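CRISPR-associated protein,CRISPR-associated endonuclease Cas9 (Corynebacterium diphtheriae, PDB 6JOO) cuts double-stranded target DNA complementary to its guide RNA, using RuvC-like and HNH nuclease domains, in CRISPR immunity against mobile genetic elements. Local coordinates at residues L652-G657 / Q781-V786. Sequence-based numbering, arbitrary orientation.
With nucleotides of chain B.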
loop_
_atom_site.group_PDB
_atom_site.type_symbol
_atom_site.label_atom_id
_atom_site.label_comp_id
_atom_site.label_asym_id
_atom_site.label_seq_id
_atom_site.Cartn_x
_atom_site.Cartn_y
_atom_site.Cartn_z
ATOM N N LEU A 652 -9.464 12.840 6.329
ATOM C CA LEU A 652 -9.695 13.317 7.683
ATOM C C LEU A 652 -9.463 12.257 8.749
ATOM O O LEU A 652 -9.512 12.585 9.939
ATOM C CB LEU A 652 -11.127 13.861 7.811
ATOM C CG LEU A 652 -11.520 14.995 6.858
ATOM C CD1 LEU A 652 -12.927 15.517 7.139
ATOM C CD2 LEU A 652 -10.503 16.127 6.921
ATOM N N ARG A 653 -9.235 11.005 8.366
ATOM C CA ARG A 653 -8.966 9.973 9.354
ATOM C C ARG A 653 -7.574 10.158 9.947
ATOM O O ARG A 653 -6.709 10.827 9.375
ATOM C CB ARG A 653 -9.096 8.585 8.731
ATOM C CG ARG A 653 -8.124 8.321 7.603
ATOM C CD ARG A 653 -8.550 7.106 6.806
ATOM N NE ARG A 653 -9.931 7.213 6.340
ATOM C CZ ARG A 653 -10.529 6.298 5.586
ATOM N NH1 ARG A 653 -9.860 5.215 5.216
ATOM N NH2 ARG A 653 -11.789 6.464 5.201
ATOM N N LEU A 654 -7.359 9.541 11.110
ATOM C CA LEU A 654 -6.128 9.791 11.854
ATOM C C LEU A 654 -4.931 9.138 11.179
ATOM O O LEU A 654 -3.831 9.707 11.157
ATOM C CB LEU A 654 -6.270 9.282 13.285
ATOM C CG LEU A 654 -5.040 9.477 14.170
ATOM C CD1 LEU A 654 -4.620 10.936 14.172
ATOM C CD2 LEU A 654 -5.310 8.990 15.582
ATOM N N GLY A 655 -5.123 7.944 10.627
ATOM C CA GLY A 655 -4.015 7.220 10.032
ATOM C C GLY A 655 -3.606 7.831 8.705
ATOM O O GLY A 655 -4.448 8.115 7.845
ATOM N N ASN A 656 -2.301 8.019 8.524
ATOM C CA ASN A 656 -1.793 8.638 7.308
ATOM C C ASN A 656 -0.325 8.232 7.205
ATOM O O ASN A 656 0.587 8.981 7.566
ATOM C CB ASN A 656 -1.960 10.155 7.323
ATOM C CG ASN A 656 -1.424 10.819 6.070
ATOM O OD1 ASN A 656 -1.185 10.184 5.046
ATOM N ND2 ASN A 656 -1.261 12.128 6.146
ATOM N N GLY A 657 -0.105 7.009 6.722
ATOM C CA GLY A 657 1.235 6.515 6.463
ATOM C C GLY A 657 2.048 6.319 7.731
ATOM O O GLY A 657 1.523 6.147 8.831
ATOM N N GLN A 781 -12.780 10.037 18.956
ATOM C CA GLN A 781 -13.455 11.312 19.134
ATOM C C GLN A 781 -13.321 12.153 17.870
ATOM O O GLN A 781 -12.693 11.751 16.884
ATOM C CB GLN A 781 -12.892 12.057 20.345
ATOM C CG GLN A 781 -12.787 11.207 21.593
ATOM C CD GLN A 781 -12.223 11.978 22.763
ATOM O OE1 GLN A 781 -12.238 13.208 22.773
ATOM N NE2 GLN A 781 -11.713 11.258 23.757
ATOM N N ASP A 782 -13.950 13.326 17.902
ATOM C CA ASP A 782 -13.739 14.327 16.865
ATOM C C ASP A 782 -12.322 14.864 17.003
ATOM O O ASP A 782 -12.019 15.592 17.956
ATOM C CB ASP A 782 -14.767 15.445 16.990
ATOM C CG ASP A 782 -14.793 16.348 15.774
ATOM O OD1 ASP A 782 -14.109 16.024 14.785
ATOM O OD2 ASP A 782 -15.503 17.378 15.806
ATOM N N LEU A 783 -11.449 14.486 16.065
ATOM C CA LEU A 783 -10.052 14.899 16.138
ATOM C C LEU A 783 -9.906 16.414 16.151
ATOM O O LEU A 783 -8.943 16.937 16.724
ATOM C CB LEU A 783 -9.278 14.301 14.970
ATOM C CG LEU A 783 -9.415 12.788 14.828
ATOM C CD1 LEU A 783 -8.660 12.293 13.608
ATOM C CD2 LEU A 783 -8.922 12.088 16.087
ATOM N N PHE A 784 -10.839 17.134 15.529
ATOM C CA PHE A 784 -10.759 18.586 15.483
ATOM C C PHE A 784 -11.259 19.253 16.756
ATOM O O PHE A 784 -11.170 20.479 16.870
ATOM C CB PHE A 784 -11.538 19.104 14.275
ATOM C CG PHE A 784 -11.194 18.400 12.997
ATOM C CD1 PHE A 784 -9.949 18.564 12.415
ATOM C CD2 PHE A 784 -12.111 17.557 12.386
ATOM C CE1 PHE A 784 -9.625 17.912 11.243
ATOM C CE2 PHE A 784 -11.794 16.902 11.212
ATOM C CZ PHE A 784 -10.548 17.079 10.638
ATOM N N SER A 785 -11.777 18.485 17.713
ATOM C CA SER A 785 -12.174 19.022 19.008
ATOM C C SER A 785 -11.331 18.459 20.144
ATOM O O SER A 785 -11.640 18.709 21.315
ATOM C CB SER A 785 -13.656 18.747 19.273
ATOM O OG SER A 785 -14.473 19.407 18.322
ATOM N N VAL A 786 -10.277 17.710 19.829
ATOM C CA VAL A 786 -9.432 17.107 20.853
ATOM C C VAL A 786 -8.656 18.203 21.571
ATOM O O VAL A 786 -7.919 18.976 20.946
ATOM C CB VAL A 786 -8.486 16.069 20.238
ATOM C CG1 VAL A 786 -7.455 15.626 21.256
ATOM C CG2 VAL A 786 -9.277 14.883 19.720
ATOM P P U B 79 -15.778 10.730 7.499
ATOM O OP1 U B 79 -15.823 9.557 6.587
ATOM O OP2 U B 79 -17.037 11.334 7.999
ATOM O "O5'" U B 79 -14.881 10.363 8.765
ATOM C "C5'" U B 79 -13.564 9.853 8.619
ATOM C "C4'" U B 79 -12.770 10.017 9.890
ATOM O "O4'" U B 79 -12.311 11.389 10.005
ATOM C "C3'" U B 79 -13.532 9.756 11.183
ATOM O "O3'" U B 79 -13.557 8.381 11.523
ATOM C "C2'" U B 79 -12.788 10.613 12.203
ATOM O "O2'" U B 79 -11.626 9.947 12.678
ATOM C "C1'" U B 79 -12.347 11.805 11.353
ATOM N N1 U B 79 -13.267 12.961 11.456
ATOM C C2 U B 79 -13.349 13.666 12.644
ATOM O O2 U B 79 -12.707 13.381 13.644
ATOM N N3 U B 79 -14.230 14.722 12.624
ATOM C C4 U B 79 -15.010 15.149 11.569
ATOM O O4 U B 79 -15.752 16.122 11.715
ATOM C C5 U B 79 -14.857 14.375 10.378
ATOM C C6 U B 79 -14.012 13.338 10.366
ATOM P P C B 78 -11.547 10.024 4.830
ATOM O OP1 C B 78 -10.505 9.819 5.867
ATOM O OP2 C B 78 -12.538 8.947 4.587
ATOM O "O5'" C B 78 -12.344 11.357 5.180
ATOM C "C5'" C B 78 -13.051 12.073 4.179
ATOM C "C4'" C B 78 -14.092 12.978 4.786
ATOM O "O4'" C B 78 -14.692 13.796 3.760
ATOM C "C3'" C B 78 -15.269 12.288 5.452
ATOM O "O3'" C B 78 -14.961 11.900 6.777
ATOM C "C2'" C B 78 -16.381 13.335 5.382
ATOM O "O2'" C B 78 -16.331 14.192 6.508
ATOM C "C1'" C B 78 -16.004 14.142 4.130
ATOM N N1 C B 78 -16.914 13.912 2.986
ATOM C C2 C B 78 -17.300 15.037 2.256
ATOM O O2 C B 78 -16.844 16.141 2.591
ATOM N N3 C B 78 -18.133 14.896 1.197
ATOM C C4 C B 78 -18.591 13.685 0.874
ATOM N N4 C B 78 -19.415 13.586 -0.173
ATOM C C5 C B 78 -18.221 12.523 1.616
ATOM C C6 C B 78 -17.392 12.678 2.657
ATOM P P C B 80 -14.937 7.639 11.875
ATOM O OP1 C B 80 -14.588 6.249 12.267
ATOM O OP2 C B 80 -15.907 7.847 10.768
ATOM O "O5'" C B 80 -15.465 8.412 13.162
ATOM C "C5'" C B 80 -14.740 8.375 14.380
ATOM C "C4'" C B 80 -15.263 9.381 15.371
ATOM O "O4'" C B 80 -15.050 10.722 14.868
ATOM C "C3'" C B 80 -16.754 9.328 15.656
ATOM O "O3'" C B 80 -17.099 8.318 16.586
ATOM C "C2'" C B 80 -17.054 10.740 16.151
ATOM O "O2'" C B 80 -16.676 10.882 17.513
ATOM C "C1'" C B 80 -16.087 11.574 15.310
ATOM N N1 C B 80 -16.732 12.211 14.137
ATOM C C2 C B 80 -17.501 13.365 14.334
ATOM O O2 C B 80 -17.642 13.807 15.487
ATOM N N3 C B 80 -18.079 13.965 13.264
ATOM C C4 C B 80 -17.913 13.470 12.035
ATOM N N4 C B 80 -18.504 14.099 11.015
ATOM C C5 C B 80 -17.128 12.301 11.809
ATOM C C6 C B 80 -16.559 11.716 12.875
#
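Leu-652 and Phe-784 meet with similar first torsions. Each CG lies beside its backbone N and anti to its carbonyl carbon (chi1 -58° and -49°). Leu-652 CD2 then reaches the edge of the Phe-784 ring, 3.8 Å from CZ and near the ring plane. The two side chains cross at about a right angle. Leu-783 makes the other half of the contact. Its CD1 lies 3.9 Å from Leu-654 CB and also packs beside the carbonyl oxygen of Leu-652. The two loops also share U79 of chain B, a nucleotide of the bound RNA.

Loop 781-786 bonds the uracil base. Asp-782 OD1 accepts N3-H of U79 of chain B in a nearly straight bond (167°). Leu-783 N donates to O2 of the same base at 2.9 Å. These two bonds engage adjacent groups of the base. N3-H is a donor that cytosine lacks, which is consistent with recognition of uracil. The Phe-784 ring also borders the base, with C4 of U79 at its edge.

The segment 652-657 holds the backbone of the preceding nucleotide. Arg-653 bends at its third torsion. Its NE donates to OP1 and its NH2 to OP2 of C78 of chain B, each at 2.7 Å. Backbone N of Arg-653 and of Leu-652 also donate to OP1. Three donors thus grip one phosphate oxygen.

Nearby, His-750 NE2 bonds the carbonyl oxygen of Leu-652, and Phe-784 stacks on Trp-816 of strand 811-817. The contact joins two loops in the C-terminal part of the engineered fusion. Loop 652-657 follows strand 645-647, at the edge of the six-stranded mixed sheet, and precedes strand 668-671. Loop 781-786, in the Topo-homology region, runs between strand 764-771 and helix 793-796.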